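Local coordinates for protein biofilm growth-associated repressor (Xylella fastidiosa, PDB 3PQK) that represses transcription of its own operon by binding a palindromic AT-rich sequence that spans the -10 region of the blh promoter, at residues L20-R25 with S54-V59; M27-L32 with Y77-A82. One frame throughout, in Å; residues are numbered along the deposited sequence.

Contact 1: residues L20-R25 with S54-V59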
# COMPACT_ATOMS: atom_id res chain seq x y z
N LEU B 20 -4.71 5.81 -0.39
CA LEU B 20 -5.42 4.60 0.02
C LEU B 20 -5.50 4.43 1.54
O LEU B 20 -6.22 3.55 2.01
CB LEU B 20 -4.82 3.36 -0.65
CG LEU B 20 -4.85 3.30 -2.17
CD1 LEU B 20 -4.06 2.15 -2.67
CD2 LEU B 20 -6.29 3.21 -2.71
N SER B 21 -4.77 5.26 2.31
CA SER B 21 -4.70 5.25 3.78
C SER B 21 -5.99 5.78 4.50
O SER B 21 -5.87 6.54 5.48
CB SER B 21 -3.49 6.05 4.26
OG SER B 21 -2.34 5.24 4.19
N HIS B 22 -7.18 5.37 4.04
CA HIS B 22 -8.46 5.73 4.66
C HIS B 22 -9.30 4.49 4.66
O HIS B 22 -9.49 3.91 3.59
CB HIS B 22 -9.16 6.90 3.93
CG HIS B 22 -10.36 7.47 4.64
ND1 HIS B 22 -11.39 6.66 5.10
CD2 HIS B 22 -10.67 8.76 4.90
CE1 HIS B 22 -12.27 7.47 5.66
NE2 HIS B 22 -11.88 8.75 5.56
N PRO B 23 -9.77 4.01 5.83
CA PRO B 23 -10.58 2.76 5.86
C PRO B 23 -11.77 2.72 4.90
O PRO B 23 -12.01 1.68 4.29
CB PRO B 23 -11.02 2.66 7.33
CG PRO B 23 -10.85 4.05 7.90
CD PRO B 23 -9.63 4.57 7.20
N VAL B 24 -12.47 3.85 4.73
CA VAL B 24 -13.63 3.92 3.82
C VAL B 24 -13.16 3.78 2.37
O VAL B 24 -13.76 2.99 1.61
CB VAL B 24 -14.54 5.16 4.07
CG1 VAL B 24 -15.68 5.23 3.04
CG2 VAL B 24 -15.09 5.16 5.50
N ARG B 25 -12.04 4.44 2.00
CA ARG B 25 -11.45 4.29 0.66
C ARG B 25 -11.06 2.85 0.40
O ARG B 25 -11.33 2.33 -0.67
CB ARG B 25 -10.25 5.21 0.46
CG ARG B 25 -10.63 6.65 0.36
CD ARG B 25 -9.40 7.52 0.32
NE ARG B 25 -9.66 8.85 0.87
CZ ARG B 25 -8.74 9.66 1.37
NH1 ARG B 25 -7.46 9.30 1.39
NH2 ARG B 25 -9.09 10.85 1.84
N SER B 54 -19.91 9.61 -0.72
CA SER B 54 -19.62 10.39 -1.93
C SER B 54 -18.38 11.28 -1.79
O SER B 54 -17.76 11.59 -2.80
CB SER B 54 -20.83 11.18 -2.42
OG SER B 54 -21.57 10.42 -3.36
N GLN B 55 -18.01 11.66 -0.55
CA GLN B 55 -16.77 12.44 -0.31
C GLN B 55 -15.56 11.57 -0.65
O GLN B 55 -14.67 11.99 -1.39
CB GLN B 55 -16.65 12.91 1.15
CG GLN B 55 -17.59 14.05 1.52
CD GLN B 55 -17.64 14.34 3.01
OE1 GLN B 55 -17.11 13.60 3.85
NE2 GLN B 55 -18.28 15.45 3.37
N GLN B 56 -15.59 10.31 -0.15
CA GLN B 56 -14.54 9.32 -0.36
C GLN B 56 -14.40 8.80 -1.78
O GLN B 56 -13.27 8.65 -2.24
CB GLN B 56 -14.60 8.21 0.70
CG GLN B 56 -14.45 8.74 2.16
CD GLN B 56 -13.23 9.60 2.32
OE1 GLN B 56 -12.13 9.22 1.91
NE2 GLN B 56 -13.40 10.82 2.84
N LEU B 57 -15.53 8.60 -2.51
CA LEU B 57 -15.48 8.21 -3.94
C LEU B 57 -14.94 9.41 -4.74
O LEU B 57 -14.30 9.24 -5.78
CB LEU B 57 -16.86 7.76 -4.48
CG LEU B 57 -17.40 6.39 -4.02
CD1 LEU B 57 -18.96 6.34 -4.10
CD2 LEU B 57 -16.82 5.23 -4.84
N GLY B 58 -15.24 10.62 -4.25
CA GLY B 58 -14.77 11.89 -4.81
C GLY B 58 -13.26 11.93 -4.78
O GLY B 58 -12.64 12.05 -5.84
N VAL B 59 -12.65 11.66 -3.61
CA VAL B 59 -11.18 11.55 -3.43
C VAL B 59 -10.58 10.48 -4.37
O VAL B 59 -9.61 10.74 -5.05
CB VAL B 59 -10.77 11.30 -1.96
CG1 VAL B 59 -9.27 11.00 -1.83
CG2 VAL B 59 -11.16 12.48 -1.07
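Gln56 OE1 accepts a hydrogen bond from Arg25 NE at 2.7 Å, joining the start of helix 23-33 to helix 52-62, which lies in the predicted helix-turn-helix of this ArsR-type winged-helix repressor. NE arrives nearly in line with the carbonyl (C=O...N angle 170°), yet the bond is bent at the hydrogen (143°), and Gln56 OE1 also lies somewhat out of the guanidinium plane. Gln56 OE1 also sits over one face of the His22 ring, 3.4 Å from His22 CD2, with amide and imidazole planes only 25° apart, a stacked arrangement. The Gln56 chain bends about its CB-CG bond, which brings its amide over the ring while Gln56 CG itself meets Val24 CG1 at 3.8 Å.

The guanidinium is layered: Val59 CG1 lies over one face, 3.5 Å from Arg25 NE, and His22 CB over the opposite one. Together with a hydrogen bond from Arg25 NH1 to Thr19 O, this should limit rotation of the group. The imidazole is also fixed at its edge. His22 occupies the N-cap position of helix 23-33, and its ND1 accepts from Val24 N at 3.0 Å, with the donor close to the ring plane.

Contact 2: residues M27-L32 with Y77-A82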
# COMPACT_ATOMS: atom_id res chain seq x y z
N MSE B 27 -12.40 0.05 1.80
CA MSE B 27 -13.61 -0.77 1.67
C MSE B 27 -14.20 -0.57 0.27
O MSE B 27 -14.50 -1.54 -0.41
CB MSE B 27 -14.63 -0.41 2.76
CG MSE B 27 -14.17 -0.79 4.17
SE MSE B 27 -15.51 -0.41 5.55
CE MSE B 27 -15.38 1.44 5.77
N LEU B 28 -14.20 0.68 -0.21
CA LEU B 28 -14.67 1.04 -1.54
C LEU B 28 -13.86 0.35 -2.64
O LEU B 28 -14.45 -0.29 -3.48
CB LEU B 28 -14.67 2.57 -1.70
CG LEU B 28 -15.78 3.30 -0.95
CD1 LEU B 28 -15.54 4.80 -0.93
CD2 LEU B 28 -17.16 2.99 -1.57
N VAL B 29 -12.53 0.47 -2.63
CA VAL B 29 -11.71 -0.16 -3.68
C VAL B 29 -11.77 -1.68 -3.67
O VAL B 29 -11.92 -2.30 -4.72
CB VAL B 29 -10.29 0.46 -3.83
CG1 VAL B 29 -10.36 1.95 -4.16
CG2 VAL B 29 -9.44 0.23 -2.58
N CYS B 30 -11.75 -2.29 -2.48
CA CYS B 30 -11.88 -3.75 -2.41
C CYS B 30 -13.25 -4.23 -2.92
O CYS B 30 -13.30 -5.22 -3.64
CB CYS B 30 -11.58 -4.27 -1.01
SG CYS B 30 -9.84 -4.62 -0.73
N THR B 31 -14.34 -3.47 -2.62
CA THR B 31 -15.69 -3.82 -3.12
C THR B 31 -15.71 -3.76 -4.65
O THR B 31 -16.25 -4.66 -5.31
CB THR B 31 -16.76 -2.89 -2.49
OG1 THR B 31 -16.64 -2.90 -1.07
CG2 THR B 31 -18.19 -3.29 -2.89
N LEU B 32 -15.04 -2.73 -5.23
CA LEU B 32 -14.99 -2.51 -6.68
C LEU B 32 -14.15 -3.48 -7.47
O LEU B 32 -14.26 -3.54 -8.69
CB LEU B 32 -14.66 -1.06 -7.02
CG LEU B 32 -15.68 -0.00 -6.58
CD1 LEU B 32 -15.09 1.38 -6.74
CD2 LEU B 32 -16.99 -0.09 -7.41
N TYR B 77 -19.88 3.07 -10.51
CA TYR B 77 -18.47 3.33 -10.21
C TYR B 77 -17.73 2.05 -10.49
O TYR B 77 -18.28 0.97 -10.35
CB TYR B 77 -18.29 3.76 -8.76
CG TYR B 77 -18.91 5.11 -8.45
CD1 TYR B 77 -18.13 6.26 -8.40
CD2 TYR B 77 -20.26 5.22 -8.15
CE1 TYR B 77 -18.67 7.49 -8.05
CE2 TYR B 77 -20.82 6.46 -7.81
CZ TYR B 77 -20.03 7.59 -7.78
OH TYR B 77 -20.56 8.81 -7.43
N ARG B 78 -16.49 2.17 -10.91
CA ARG B 78 -15.62 1.08 -11.26
C ARG B 78 -14.18 1.56 -11.06
O ARG B 78 -13.92 2.77 -11.09
CB ARG B 78 -15.81 0.68 -12.74
CG ARG B 78 -15.66 1.82 -13.76
CD ARG B 78 -15.69 1.35 -15.21
NE ARG B 78 -14.37 0.91 -15.66
CZ ARG B 78 -14.15 0.08 -16.68
NH1 ARG B 78 -15.17 -0.42 -17.37
NH2 ARG B 78 -12.91 -0.26 -17.01
N LEU B 79 -13.28 0.61 -10.90
CA LEU B 79 -11.87 0.89 -10.78
C LEU B 79 -11.34 1.32 -12.14
O LEU B 79 -11.83 0.86 -13.18
CB LEU B 79 -11.14 -0.40 -10.37
CG LEU B 79 -11.34 -0.87 -8.94
CD1 LEU B 79 -10.63 -2.21 -8.74
CD2 LEU B 79 -10.81 0.17 -7.93
N THR B 80 -10.30 2.14 -12.16
CA THR B 80 -9.69 2.47 -13.45
C THR B 80 -8.77 1.30 -13.84
O THR B 80 -8.60 0.36 -13.05
CB THR B 80 -9.00 3.82 -13.43
OG1 THR B 80 -7.97 3.82 -12.46
CG2 THR B 80 -9.96 4.96 -13.17
N GLU B 81 -8.25 1.31 -15.08
CA GLU B 81 -7.37 0.25 -15.57
C GLU B 81 -5.90 0.69 -15.47
O GLU B 81 -4.99 0.01 -15.96
CB GLU B 81 -7.76 -0.16 -16.99
CG GLU B 81 -9.04 -0.97 -17.06
CD GLU B 81 -9.34 -1.51 -18.44
OE1 GLU B 81 -9.76 -0.72 -19.31
OE2 GLU B 81 -9.15 -2.73 -18.66
N ALA B 82 -5.67 1.79 -14.74
CA ALA B 82 -4.36 2.37 -14.49
C ALA B 82 -3.53 1.51 -13.56
O ALA B 82 -4.02 0.54 -12.97
CB ALA B 82 -4.53 3.77 -13.90
O HOH W 1 -14.34 -2.04 -10.88
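Leu32 and Leu79 pack together, CB of the first against CG of the second at 3.8 Å, where helix 23-33 passes over the beta hairpin that forms the wing of the winged-helix fold. The short axes of helix 27-32 and strand 77-79 run almost perpendicular, at 84°, with a closest approach of 8.1 Å, so the helix meets the strand at a few side chains rather than along its length. The CD2 methyl of Leu32 reaches back along the strand, lying 3.4 Å from Tyr77 O and also touching Tyr77 CB, while the phenol end of Tyr77 leads away from the helix.

The bond from CA to CB of Leu79 does not itself point at the helix. Its CG is anti to its carbonyl carbon (chi1 -72°), and the end of the side chain comes nearer helix 27-32, with Leu79 CD2 4.1 Å from Val29 CB. Val29, about one turn before Leu32, crosses Leu79 at about a right angle. Val29 also packs against Leu60 of helix 52-62, and Leu32 against Val66 of the other wing strand, so the contact belongs to a larger apolar interior.

Cys30 points away from the strand and forms the disulfide with Cys96, tying this helix to helix 84-96, consistent with the redox switch described for BigR. Arg78 also points away, and its NE makes a salt bridge with Glu67 across the hairpin. No direct hydrogen bond joins the two segments, but a water bridges their backbones: it donates to Leu32 O at 2.7 Å and accepts from Leu79 N at 2.9 Å.

Overall arrangement
From the N terminus, helix 3-20 leads through a short turn into helix 23-33, which serves both contacts. Its first turn, with the preceding cap, enters contact 1, and its later turns enter contact 2. The chain then passes through helix 39-46 to helix 52-62, where contact 1 closes a loop with 28 residues between its segments. The chain continues through strand 66-69 to strand 76-79, where contact 2 closes a longer loop with 44 between. The segments alternate along the sequence, so the two loops cross. The contact centres lie 11 Å apart, and Leu28 and Tyr77 of contact 2 both pack on Leu57 of contact 1, bringing helix 23-33, the predicted helix-turn-helix and the wing together.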